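Lmo2470 protein (Listeria monocytogenes EGD-e, PDB 5HL3) is an internalin, InlP, a calcium-binding leucine-rich-repeat protein that interacts with afadin and facilitates crossing of the basement membrane by the bacterium. Local coordinates at residues T217-R222 against E240-D245; V231-L236 against S254-T259. All coordinates share one frame; numbering follows the deposited sequence. Where two conformers were deposited one is given.

Contact 1. Residues T217-R222 against E240-D245; sequences TDLNLR and ESLNLD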
loop_
_atom_site.group_PDB
_atom_site.type_symbol
_atom_site.label_atom_id
_atom_site.label_comp_id
_atom_site.label_asym_id
_atom_site.label_seq_id
_atom_site.Cartn_x
_atom_site.Cartn_y
_atom_site.Cartn_z
ATOM N N THR A 217 -3.371 1.744 -14.658
ATOM C CA THR A 217 -4.575 2.590 -14.637
ATOM C C THR A 217 -4.760 3.297 -13.304
ATOM O O THR A 217 -5.306 4.388 -13.271
ATOM C CB THR A 217 -5.871 1.789 -14.961
ATOM O OG1 THR A 217 -6.113 0.788 -13.972
ATOM C CG2 THR A 217 -5.783 1.185 -16.364
ATOM N N ASP A 218 -4.341 2.667 -12.215
ATOM C CA ASP A 218 -4.593 3.200 -10.867
ATOM C C ASP A 218 -3.311 3.226 -10.058
ATOM O O ASP A 218 -2.714 2.173 -9.819
ATOM C CB ASP A 218 -5.639 2.337 -10.151
ATOM C CG ASP A 218 -6.982 2.392 -10.804
ATOM O OD1 ASP A 218 -7.153 1.906 -11.930
ATOM O OD2 ASP A 218 -7.917 2.923 -10.190
ATOM N N LEU A 219 -2.902 4.418 -9.644
ATOM C CA LEU A 219 -1.680 4.627 -8.869
ATOM C C LEU A 219 -2.099 5.398 -7.627
ATOM O O LEU A 219 -2.477 6.569 -7.726
ATOM C CB LEU A 219 -0.633 5.375 -9.696
ATOM C CG LEU A 219 0.688 5.724 -9.020
ATOM C CD1 LEU A 219 1.332 4.501 -8.401
ATOM C CD2 LEU A 219 1.629 6.356 -10.001
ATOM N N ASN A 220 -1.974 4.780 -6.461
ATOM C CA ASN A 220 -2.417 5.415 -5.214
ATOM C C ASN A 220 -1.202 5.824 -4.395
ATOM O O ASN A 220 -0.475 4.975 -3.914
ATOM C CB ASN A 220 -3.322 4.456 -4.418
ATOM C CG ASN A 220 -3.963 5.132 -3.237
ATOM O OD1 ASN A 220 -3.550 6.220 -2.837
ATOM N ND2 ASN A 220 -4.944 4.499 -2.656
ATOM N N LEU A 221 -0.986 7.139 -4.272
ATOM C CA LEU A 221 0.113 7.706 -3.489
ATOM C C LEU A 221 -0.379 8.502 -2.298
ATOM O O LEU A 221 0.354 9.327 -1.751
ATOM C CB LEU A 221 1.028 8.575 -4.375
ATOM C CG LEU A 221 1.615 7.939 -5.636
ATOM C CD1 LEU A 221 2.450 8.905 -6.431
ATOM C CD2 LEU A 221 2.384 6.688 -5.377
ATOM N N ARG A 222 -1.620 8.268 -1.879
ATOM C CA ARG A 222 -2.192 9.016 -0.758
ATOM C C ARG A 222 -1.342 8.833 0.496
ATOM O O ARG A 222 -0.800 7.761 0.741
ATOM C CB ARG A 222 -3.618 8.522 -0.500
ATOM C CG ARG A 222 -4.382 9.193 0.620
ATOM C CD ARG A 222 -5.847 8.750 0.566
ATOM N NE ARG A 222 -6.744 9.598 1.366
ATOM C CZ ARG A 222 -7.100 9.323 2.613
ATOM N NH1 ARG A 222 -6.609 8.241 3.193
ATOM N NH2 ARG A 222 -7.932 10.120 3.283
ATOM N N GLU A 240 -5.712 6.370 -15.255
ATOM C CA GLU A 240 -7.077 6.886 -15.014
ATOM C C GLU A 240 -7.205 7.574 -13.661
ATOM O O GLU A 240 -7.973 8.540 -13.530
ATOM C CB GLU A 240 -8.112 5.751 -15.091
ATOM C CG GLU A 240 -8.216 5.057 -16.453
ATOM C CD GLU A 240 -9.100 3.799 -16.473
ATOM O OE1 GLU A 240 -9.686 3.389 -15.435
ATOM O OE2 GLU A 240 -9.244 3.211 -17.578
ATOM N N SER A 241 -6.490 7.087 -12.647
ATOM C CA SER A 241 -6.586 7.657 -11.306
ATOM C C SER A 241 -5.222 7.723 -10.664
ATOM O O SER A 241 -4.539 6.704 -10.532
ATOM C CB SER A 241 -7.517 6.844 -10.405
ATOM O OG SER A 241 -7.584 7.439 -9.108
ATOM N N LEU A 242 -4.839 8.921 -10.240
ATOM C CA LEU A 242 -3.603 9.148 -9.486
ATOM C C LEU A 242 -4.023 9.826 -8.189
ATOM O O LEU A 242 -4.394 11.013 -8.182
ATOM C CB LEU A 242 -2.634 10.030 -10.275
ATOM C CG LEU A 242 -1.354 10.495 -9.576
ATOM C CD1 LEU A 242 -0.538 9.305 -9.152
ATOM C CD2 LEU A 242 -0.524 11.369 -10.496
ATOM N N ASN A 243 -3.928 9.112 -7.084
ATOM C CA ASN A 243 -4.369 9.658 -5.799
ATOM C C ASN A 243 -3.187 10.305 -5.106
ATOM O O ASN A 243 -2.247 9.624 -4.750
ATOM C CB ASN A 243 -5.003 8.562 -4.938
ATOM C CG ASN A 243 -5.745 9.130 -3.735
ATOM O OD1 ASN A 243 -5.392 10.199 -3.206
ATOM N ND2 ASN A 243 -6.756 8.442 -3.295
ATOM N N LEU A 244 -3.249 11.634 -4.946
ATOM C CA LEU A 244 -2.184 12.406 -4.291
ATOM C C LEU A 244 -2.703 13.017 -2.997
ATOM O O LEU A 244 -2.048 13.911 -2.426
ATOM C CB LEU A 244 -1.663 13.509 -5.228
ATOM C CG LEU A 244 -1.107 13.001 -6.552
ATOM C CD1 LEU A 244 -0.635 14.148 -7.456
ATOM C CD2 LEU A 244 0.019 11.995 -6.373
ATOM N N ASP A 245 -3.822 12.555 -2.487
ATOM C CA ASP A 245 -4.420 13.173 -1.293
ATOM C C ASP A 245 -3.462 13.090 -0.115
ATOM O O ASP A 245 -2.695 12.148 0.039
ATOM C CB ASP A 245 -5.734 12.446 -0.939
ATOM C CG ASP A 245 -6.763 13.317 -0.282
ATOM O OD1 ASP A 245 -6.856 14.483 -0.645
ATOM O OD2 ASP A 245 -7.578 12.768 0.494
HETATM O O HOH W 1 -9.503 2.866 -12.775
HETATM O O HOH W 2 -5.690 5.996 -7.451
#
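T217-R222 and E240-D245 carry equivalent strands, 218-220 and 241-243, of successive leucine-rich repeats, joined in parallel within the internalin solenoid with their axes 4.8 Å apart. The ladder starts at T217 O, which takes two backbone donors, E240 N at 2.8 Å and S241 N. L219 N then gives to S241 O, L219 O receives N243 N, and L221 N closes the run on N243 O. On the inner side L219 and L242 lie alongside each other, CD2 against CD1 at 3.8 Å. L221 CD1 reaches L244 CD2 at 3.9 Å and also meets L242 CD1, so the leucines form a continuous apolar layer. The other face, lined by D218, N220, S241 and N243, is polar. The amides of N220 and N243 run side by side with planes only 3° apart, N220 OD1 resting 3.5 Å from N243 CB. With CG anti to the backbone N (chi1 -172° and -167°), each amide folds its OD1 back onto the backbone N two residues on, making matching Asx turns where the strands end. Water 1 donates to D218 OD1 and to E240 OE1, bridging two carboxylates that would otherwise probably repel. In the conformer given, R222 NE makes a weak hydrogen bond, part of a salt bridge, to D245 OD2 at 3.4 Å. Further out, the other oxygen of that carboxylate, D245 OD1, is held by two backbone N-H groups, those of Q263 and S264.

Contact 2. Residues V231-L236 against S254-T259; sequences VNYTNL and SNVLDT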
loop_
_atom_site.group_PDB
_atom_site.type_symbol
_atom_site.label_atom_id
_atom_site.label_comp_id
_atom_site.label_asym_id
_atom_site.label_seq_id
_atom_site.Cartn_x
_atom_site.Cartn_y
_atom_site.Cartn_z
ATOM N N VAL A 231 7.554 14.252 -9.834
ATOM C CA VAL A 231 7.768 13.901 -11.218
ATOM C C VAL A 231 6.496 14.133 -12.048
ATOM O O VAL A 231 5.385 13.850 -11.587
ATOM C CB VAL A 231 8.217 12.418 -11.310
ATOM C CG1 VAL A 231 7.181 11.451 -10.795
ATOM C CG2 VAL A 231 8.617 12.060 -12.709
ATOM N N ASN A 232 6.667 14.649 -13.249
ATOM C CA ASN A 232 5.551 14.936 -14.158
ATOM C C ASN A 232 5.522 13.825 -15.197
ATOM O O ASN A 232 6.187 13.917 -16.219
ATOM C CB ASN A 232 5.711 16.331 -14.754
ATOM C CG ASN A 232 4.435 16.875 -15.405
ATOM O OD1 ASN A 232 3.405 16.226 -15.421
ATOM N ND2 ASN A 232 4.532 18.090 -15.971
ATOM N N TYR A 233 4.783 12.758 -14.890
ATOM C CA TYR A 233 4.817 11.522 -15.671
ATOM C C TYR A 233 4.681 11.736 -17.150
ATOM O O TYR A 233 3.769 12.423 -17.619
ATOM C CB TYR A 233 3.732 10.545 -15.212
ATOM C CG TYR A 233 3.865 10.089 -13.794
ATOM C CD1 TYR A 233 4.927 9.304 -13.395
ATOM C CD2 TYR A 233 2.926 10.440 -12.830
ATOM C CE1 TYR A 233 5.038 8.871 -12.098
ATOM C CE2 TYR A 233 3.037 10.026 -11.523
ATOM C CZ TYR A 233 4.102 9.253 -11.151
ATOM O OH TYR A 233 4.232 8.842 -9.856
ATOM N N THR A 234 5.584 11.120 -17.920
ATOM C CA THR A 234 5.580 11.250 -19.368
ATOM C C THR A 234 5.108 10.005 -20.132
ATOM O O THR A 234 4.829 10.121 -21.333
ATOM C CB THR A 234 6.993 11.608 -19.901
ATOM O OG1 THR A 234 7.931 10.600 -19.511
ATOM C CG2 THR A 234 7.462 12.947 -19.382
ATOM N N ASN A 235 5.018 8.854 -19.469
ATOM C CA ASN A 235 4.674 7.599 -20.139
ATOM C C ASN A 235 3.743 6.699 -19.349
ATOM O O ASN A 235 4.001 5.511 -19.181
ATOM C CB ASN A 235 5.946 6.829 -20.505
ATOM C CG ASN A 235 6.728 7.490 -21.630
ATOM O OD1 ASN A 235 6.315 7.496 -22.788
ATOM N ND2 ASN A 235 7.878 8.018 -21.299
ATOM N N LEU A 236 2.631 7.254 -18.889
ATOM C CA LEU A 236 1.578 6.442 -18.246
ATOM C C LEU A 236 0.290 6.604 -19.071
ATOM O O LEU A 236 -0.682 7.186 -18.596
ATOM C CB LEU A 236 1.348 6.851 -16.799
ATOM C CG LEU A 236 2.501 6.589 -15.821
ATOM C CD1 LEU A 236 2.096 7.016 -14.421
ATOM C CD2 LEU A 236 2.914 5.121 -15.773
ATOM N N SER A 254 1.364 18.415 -14.258
ATOM C CA SER A 254 0.467 18.886 -15.294
ATOM C C SER A 254 0.095 17.850 -16.352
ATOM O O SER A 254 -1.018 17.890 -16.895
ATOM C CB SER A 254 1.025 20.153 -15.967
ATOM O OG SER A 254 2.204 19.890 -16.725
ATOM N N ASN A 255 0.993 16.918 -16.656
ATOM C CA ASN A 255 0.718 15.936 -17.711
ATOM C C ASN A 255 -0.427 14.985 -17.416
ATOM O O ASN A 255 -1.029 14.452 -18.324
ATOM C CB ASN A 255 1.955 15.086 -18.024
ATOM C CG ASN A 255 3.084 15.885 -18.611
ATOM O OD1 ASN A 255 2.894 16.990 -19.158
ATOM N ND2 ASN A 255 4.281 15.325 -18.543
ATOM N N VAL A 256 -0.725 14.809 -16.135
ATOM C CA VAL A 256 -1.731 13.854 -15.689
ATOM C C VAL A 256 -2.777 14.505 -14.799
ATOM O O VAL A 256 -3.478 13.825 -14.052
ATOM C CB VAL A 256 -1.037 12.668 -14.967
ATOM C CG1 VAL A 256 -0.169 11.886 -15.939
ATOM C CG2 VAL A 256 -0.242 13.130 -13.751
ATOM N N LEU A 257 -2.928 15.815 -14.908
ATOM C CA LEU A 257 -3.852 16.542 -14.026
ATOM C C LEU A 257 -5.286 16.021 -14.096
ATOM O O LEU A 257 -5.993 15.984 -13.083
ATOM C CB LEU A 257 -3.782 18.056 -14.346
ATOM C CG LEU A 257 -4.632 18.974 -13.449
ATOM C CD1 LEU A 257 -4.429 18.800 -11.961
ATOM C CD2 LEU A 257 -4.425 20.425 -13.905
ATOM N N ASP A 258 -5.706 15.557 -15.271
ATOM C CA ASP A 258 -7.063 15.022 -15.433
ATOM C C ASP A 258 -7.333 13.690 -14.733
ATOM O O ASP A 258 -8.444 13.226 -14.730
ATOM C CB ASP A 258 -7.476 14.936 -16.918
ATOM C CG ASP A 258 -6.557 14.051 -17.768
ATOM O OD1 ASP A 258 -5.462 13.660 -17.289
ATOM O OD2 ASP A 258 -6.906 13.834 -18.984
ATOM N N THR A 259 -6.303 13.084 -14.129
ATOM C CA THR A 259 -6.453 11.806 -13.423
ATOM C C THR A 259 -6.397 11.973 -11.919
ATOM O O THR A 259 -6.636 11.028 -11.191
ATOM C CB THR A 259 -5.310 10.813 -13.782
ATOM O OG1 THR A 259 -4.072 11.244 -13.208
ATOM C CG2 THR A 259 -5.171 10.628 -15.281
#
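N232 and Y233 meet S254-V256 where the loops leading into strands 241-243 and 260-261 of two successive leucine-rich repeats pack together, the second loop being coiled into a 3-10 segment. S254 comes first: its OG accepts from N232 ND2 at 3.0 Å, lying close to the plane of that amide. N255 follows and is gripped through both backbone and side chain. Its N-H points to N232 OD1 at 2.8 Å, in the carbonyl plane and on a lone pair, so both ends of the N232 amide are engaged by neighbouring residues, which fixes its rotation. A chi1 of -164° carries the N232 amide across to S254 and N255. The N255 amide stacks on that of N232, their planes 24° apart although the two side chains cross at about a right angle. From this position N255 ND2 donates to Y233 O at 3.1 Å, approaching from above the carbonyl plane, and more weakly to N232 O. V256 turns to the apolar side: CG1 packs 4.2 Å from Y233 CB, and CG2 lies at the ring edge, near its plane. L236 CD1 sits over one face of that ring, toward its rim, while Y233 OH is hydrogen-bonded to T207 OG1 of the preceding repeat loop. At T259, V256 O accepts twice, from T259 N at 2.9 Å and from T259 OG1 at 2.8 Å.

Contacts 1 and 2 have centres about 11 Å apart and alternate along the chain: 217-222, 231-236, 240-245, 254-259. Each pairs one repeat with the next, contact 1 through strands of the long parallel sheet and contact 2 through the loops that follow them. The two meet directly. L242 N and T259 O, 2.9 Å apart, are probably hydrogen-bonded, L242 CD2 packs against V256 CG2, and L219 CD2 touches Y233 OH. Strand and loop layers thus share one interior. Strand 260-261, directly after contact 2, is the last of the parallel sheet, so both contacts lie near the solenoid's C-terminal end, where the chain continues into the mixed-sheet domain.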